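Local atomic coordinates of Pro-metalloprotease PrtV (Vibrio cholerae, PDB entry 4L9D), a protein that is probably a secreted, cytotoxic metalloprotease acting on extracellular-matrix proteins and plasminogen, represented here by its first PKD domain, which binds calcium. Residues Leu19-Gln24 with Trp54-Ala59; Ala10-Lys15 with Val64-Thr69. All coordinates share one frame; numbering follows the deposited sequence.

Overall arrangement
The PKD1 domain of this M6-family protease is a beta sandwich, and its two contacts exemplify the two ways such a fold is joined: within a sheet and between sheets. Contact 1 pairs strands 20-25 and 53-55 of the three-stranded antiparallel sheet; contact 2 sets strand 12-17 of that sheet against strand 60-70 of the four-stranded one. Their centres lie about 14 Å apart. Strands 12-17 and 20-25 are consecutive and hydrogen-bonded, as in Gln-24 N to Glu-13 O, while 53-55 leads into 60-70, and both segments of contact 1 fall between those of contact 2. Calcium-binding Asp-70 and Asp-74 lie near the Val-68 end of contact 2, away from contact 1.

Contact 1 (Leu19-Gln24 with Trp54-Ala59); sequences LSVMSQ and WSYTKA
Val-21 lies over one face of the Trp-54 indole, a side-chain pairing that accompanies the antiparallel bridge between the same two residues. Its CB stands 3.9 Å from the centroid of the five-membered ring of Trp-54, a CH-pi contact close to the ring normal. Val-21 CG1 reaches the benzo half, 3.5 Å from Trp-54 CZ2. The other methyl, CG2, meets the edge of the Tyr-56 ring, 3.8 Å from Tyr-56 CE2. With CG of Trp-54 placed between its backbone N and carbonyl carbon (chi1 65°), the end of the indole comes back toward strand 20-25, and Ser-23 CB touches it obliquely. Trp-54 NE1 donates within its ring plane to Tyr-56 OH at 3.0 Å; that hydroxyl is also bonded to Phe-41 O.

Val-21 and Trp-54 form a hydrogen-bonded pair, N to O in both directions, and Tyr-56 N continues the pattern with a bond of 2.9 Å to Leu-19 O. Beyond the strand end, Leu-19 CD1 lies 3.6 Å from Thr-57 O. Tyr-62 stacks with Tyr-56.

Backbone bonds thus set the register of an outermost strand of the three-stranded sheet in the PKD sandwich, whose Trp-54, like Tyr-56 just beyond it, packs on Val-64 of strand 60-70. The NE1 bond satisfies the buried indole N-H and helps to hold the ring's rotation, together with Val-21 and the stack with Phe-41.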
# COMPACT_ATOMS: atom_id res chain seq x y z
N LEU A 19 1.09 -13.19 -10.15
CA LEU A 19 0.44 -13.10 -8.87
C LEU A 19 1.22 -12.27 -7.84
O LEU A 19 0.77 -12.11 -6.71
CB LEU A 19 0.18 -14.49 -8.28
CG LEU A 19 -0.85 -15.35 -9.02
CD1 LEU A 19 -0.83 -16.77 -8.51
CD2 LEU A 19 -2.23 -14.75 -8.94
N SER A 20 2.42 -11.82 -8.22
CA SER A 20 3.30 -11.10 -7.32
C SER A 20 3.34 -9.56 -7.59
O SER A 20 3.31 -9.11 -8.74
CB SER A 20 4.70 -11.68 -7.49
OG SER A 20 5.60 -11.23 -6.56
N VAL A 21 3.46 -8.78 -6.52
CA VAL A 21 3.38 -7.31 -6.54
C VAL A 21 4.55 -6.73 -5.79
O VAL A 21 4.92 -7.17 -4.71
CB VAL A 21 2.07 -6.85 -5.89
CG1 VAL A 21 1.90 -5.31 -6.13
CG2 VAL A 21 0.86 -7.52 -6.42
N MET A 22 5.15 -5.72 -6.44
CA MET A 22 6.12 -4.86 -5.83
C MET A 22 5.55 -3.45 -5.65
O MET A 22 4.70 -3.04 -6.48
CB MET A 22 7.41 -4.76 -6.64
CG MET A 22 8.09 -6.09 -6.86
SD MET A 22 9.63 -6.10 -7.79
CE MET A 22 10.63 -5.08 -6.69
N SER A 23 6.03 -2.70 -4.69
CA SER A 23 5.52 -1.36 -4.40
C SER A 23 6.61 -0.32 -4.39
O SER A 23 7.79 -0.58 -4.09
CB SER A 23 4.75 -1.35 -3.09
OG SER A 23 5.60 -1.62 -1.98
N GLN A 24 6.18 0.89 -4.71
CA GLN A 24 6.95 2.09 -4.49
C GLN A 24 6.10 3.05 -3.66
O GLN A 24 4.97 3.33 -4.02
CB GLN A 24 7.36 2.75 -5.82
CG GLN A 24 8.22 3.94 -5.59
CD GLN A 24 8.43 4.83 -6.82
OE1 GLN A 24 9.47 5.40 -6.94
NE2 GLN A 24 7.42 5.05 -7.61
N TRP A 54 4.64 -8.67 -2.13
CA TRP A 54 3.68 -9.64 -1.67
C TRP A 54 3.14 -10.42 -2.87
O TRP A 54 3.46 -10.13 -4.01
CB TRP A 54 2.52 -8.97 -0.90
CG TRP A 54 1.67 -8.07 -1.69
CD1 TRP A 54 0.41 -8.36 -2.21
CD2 TRP A 54 1.87 -6.65 -1.93
NE1 TRP A 54 -0.12 -7.23 -2.78
CE2 TRP A 54 0.72 -6.17 -2.58
CE3 TRP A 54 2.90 -5.75 -1.60
CZ2 TRP A 54 0.57 -4.82 -2.90
CZ3 TRP A 54 2.73 -4.44 -1.90
CH2 TRP A 54 1.58 -3.97 -2.53
N SER A 55 2.29 -11.44 -2.59
CA SER A 55 1.68 -12.21 -3.66
C SER A 55 0.34 -12.75 -3.21
O SER A 55 0.03 -12.91 -2.03
CB SER A 55 2.60 -13.32 -4.13
OG SER A 55 2.87 -14.23 -3.01
N TYR A 56 -0.43 -13.12 -4.24
CA TYR A 56 -1.73 -13.76 -4.08
C TYR A 56 -1.66 -15.24 -4.54
O TYR A 56 -0.62 -15.69 -5.02
CB TYR A 56 -2.77 -12.97 -4.92
CG TYR A 56 -2.86 -11.52 -4.53
CD1 TYR A 56 -3.67 -11.12 -3.48
CD2 TYR A 56 -2.14 -10.56 -5.21
CE1 TYR A 56 -3.71 -9.81 -3.08
CE2 TYR A 56 -2.18 -9.22 -4.80
CZ TYR A 56 -3.00 -8.85 -3.77
OH TYR A 56 -3.05 -7.52 -3.41
N THR A 57 -2.71 -15.98 -4.27
CA THR A 57 -2.84 -17.36 -4.68
C THR A 57 -3.84 -17.54 -5.83
O THR A 57 -3.62 -18.24 -6.80
CB THR A 57 -3.14 -18.23 -3.44
OG1 THR A 57 -2.02 -18.19 -2.57
CG2 THR A 57 -3.41 -19.67 -3.80
N LYS A 58 -5.02 -16.92 -5.67
CA LYS A 58 -6.10 -17.02 -6.62
C LYS A 58 -6.08 -15.82 -7.56
O LYS A 58 -5.99 -14.67 -7.14
CB LYS A 58 -7.44 -17.15 -5.94
CG LYS A 58 -8.57 -17.61 -6.83
CD LYS A 58 -9.89 -17.77 -6.10
CE LYS A 58 -10.89 -18.49 -6.92
NZ LYS A 58 -12.19 -18.79 -6.32
N ALA A 59 -6.26 -16.07 -8.85
CA ALA A 59 -6.50 -14.96 -9.80
C ALA A 59 -7.70 -14.18 -9.39
O ALA A 59 -8.69 -14.72 -8.87
CB ALA A 59 -6.69 -15.56 -11.21

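Contact 2 (Ala10-Lys15 with Val64-Thr69); sequences ARFELK and VTLTVT
Phe-12 and Leu-66 lie side by side, pointing opposite ways, and make an apolar contact between the two sheets of the sandwich. Phe-12 CD2 lies 3.6 Å from Leu-66 CB, and Leu-66 CD2 reaches back to the same ring carbon at 3.9 Å. A chi1 of 59° tucks the Phe-12 ring over its own main chain, from where it reaches across to the strand opposite. There its far end also crosses Val-64 obliquely, with Phe-12 CZ 3.8 Å from Val-64 CG1. Next along the strand, Leu-14 and Val-64 meet tip to tip, Leu-14 CD1 being 3.9 Å from Val-64 CG2. At the other end Ala-10 CB lies 4.0 Å from Val-68 CG2, and CG1 of the same valine touches it too.

Polar groups enter mainly as backbone atoms beside carbon. Val-64 O faces the edge of the phenyl ring near its plane, 3.5 Å from Phe-12 CZ, and Leu-66 O touches Ala-10 CB. No hydrogen bond joins the segments; their backbones are bonded within their own sheets, Glu-13 to Gln-24 and Val-64 to Gln-80, for example.

Aromatic neighbours complete the surroundings of Phe-12: His-78 meets it edge-to-face, and Trp-39 with planes at about 45°.

The axes of residues 12-15 and 64-69 approach to 9.5 Å, with their N-to-C directions 146° apart, the spacing of facing sheets. Cohesion across this part of the core therefore rests on van der Waals contact and burial of apolar surface, in a layer that extends toward calcium-binding Asp-70 and Asp-74.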
# COMPACT_ATOMS: atom_id res chain seq x y z
N ALA A 10 -1.11 9.76 1.79
CA ALA A 10 -0.73 8.39 1.41
C ALA A 10 -0.76 8.26 -0.11
O ALA A 10 -1.71 8.69 -0.76
CB ALA A 10 -1.70 7.38 2.01
N ARG A 11 0.27 7.60 -0.65
CA ARG A 11 0.32 7.39 -2.11
C ARG A 11 1.34 6.34 -2.41
O ARG A 11 2.36 6.22 -1.71
CB ARG A 11 0.68 8.74 -2.81
CG ARG A 11 0.39 8.71 -4.30
CD ARG A 11 0.68 10.09 -4.95
NE ARG A 11 2.07 10.42 -4.76
CZ ARG A 11 2.68 11.46 -5.36
NH1 ARG A 11 2.04 12.18 -6.29
NH2 ARG A 11 3.92 11.71 -5.07
N PHE A 12 1.09 5.55 -3.46
CA PHE A 12 2.03 4.50 -3.85
C PHE A 12 1.79 4.20 -5.35
O PHE A 12 0.77 4.56 -5.91
CB PHE A 12 1.89 3.24 -3.00
CG PHE A 12 0.51 2.62 -3.05
CD1 PHE A 12 0.10 1.86 -4.11
CD2 PHE A 12 -0.37 2.74 -1.99
CE1 PHE A 12 -1.16 1.30 -4.12
CE2 PHE A 12 -1.63 2.20 -2.02
CZ PHE A 12 -2.03 1.43 -3.09
N GLU A 13 2.76 3.47 -5.90
CA GLU A 13 2.57 2.88 -7.23
C GLU A 13 2.94 1.39 -7.15
O GLU A 13 3.85 1.01 -6.36
CB GLU A 13 3.44 3.58 -8.29
CG GLU A 13 3.10 5.04 -8.39
CD GLU A 13 3.76 5.83 -9.51
OE1 GLU A 13 4.41 5.21 -10.38
OE2 GLU A 13 3.57 7.09 -9.54
N LEU A 14 2.31 0.56 -7.94
CA LEU A 14 2.49 -0.90 -7.90
C LEU A 14 2.97 -1.41 -9.25
O LEU A 14 2.56 -0.93 -10.30
CB LEU A 14 1.19 -1.57 -7.58
CG LEU A 14 0.52 -1.17 -6.28
CD1 LEU A 14 -0.79 -1.96 -6.05
CD2 LEU A 14 1.44 -1.31 -5.08
N LYS A 15 3.79 -2.45 -9.18
CA LYS A 15 4.23 -3.20 -10.34
C LYS A 15 3.79 -4.66 -10.14
O LYS A 15 4.22 -5.31 -9.19
CB LYS A 15 5.71 -3.17 -10.56
CG LYS A 15 6.07 -3.85 -11.89
CD LYS A 15 7.56 -4.15 -11.99
CE LYS A 15 8.00 -5.37 -11.17
NZ LYS A 15 7.54 -6.70 -11.72
N VAL A 64 -5.72 -2.86 -2.86
CA VAL A 64 -4.53 -2.60 -2.04
C VAL A 64 -4.70 -1.24 -1.39
O VAL A 64 -4.92 -0.22 -2.08
CB VAL A 64 -3.28 -2.59 -2.91
CG1 VAL A 64 -2.07 -2.28 -2.09
CG2 VAL A 64 -3.10 -3.95 -3.56
N THR A 65 -4.62 -1.20 -0.07
CA THR A 65 -4.82 -0.02 0.72
C THR A 65 -3.56 0.28 1.53
O THR A 65 -2.98 -0.64 2.14
CB THR A 65 -6.06 -0.26 1.65
OG1 THR A 65 -7.19 -0.63 0.84
CG2 THR A 65 -6.38 0.96 2.42
N LEU A 66 -3.16 1.53 1.56
CA LEU A 66 -2.05 2.00 2.39
C LEU A 66 -2.53 3.11 3.29
O LEU A 66 -3.07 4.11 2.80
CB LEU A 66 -0.90 2.55 1.53
CG LEU A 66 0.23 3.25 2.32
CD1 LEU A 66 0.94 2.29 3.28
CD2 LEU A 66 1.22 3.89 1.38
N THR A 67 -2.26 2.97 4.58
CA THR A 67 -2.42 4.04 5.55
C THR A 67 -1.05 4.47 6.02
O THR A 67 -0.21 3.62 6.36
CB THR A 67 -3.27 3.53 6.75
OG1 THR A 67 -4.60 3.24 6.31
CG2 THR A 67 -3.37 4.58 7.86
N VAL A 68 -0.82 5.78 6.01
CA VAL A 68 0.39 6.35 6.57
C VAL A 68 0.00 7.18 7.80
O VAL A 68 -1.08 7.77 7.83
CB VAL A 68 1.14 7.20 5.56
CG1 VAL A 68 1.43 6.39 4.28
CG2 VAL A 68 0.44 8.52 5.18
N THR A 69 0.90 7.22 8.79
CA THR A 69 0.70 7.97 10.00
C THR A 69 1.94 8.76 10.31
O THR A 69 3.07 8.26 10.14
CB THR A 69 0.34 7.04 11.19
OG1 THR A 69 -0.82 6.26 10.82
CG2 THR A 69 0.03 7.79 12.45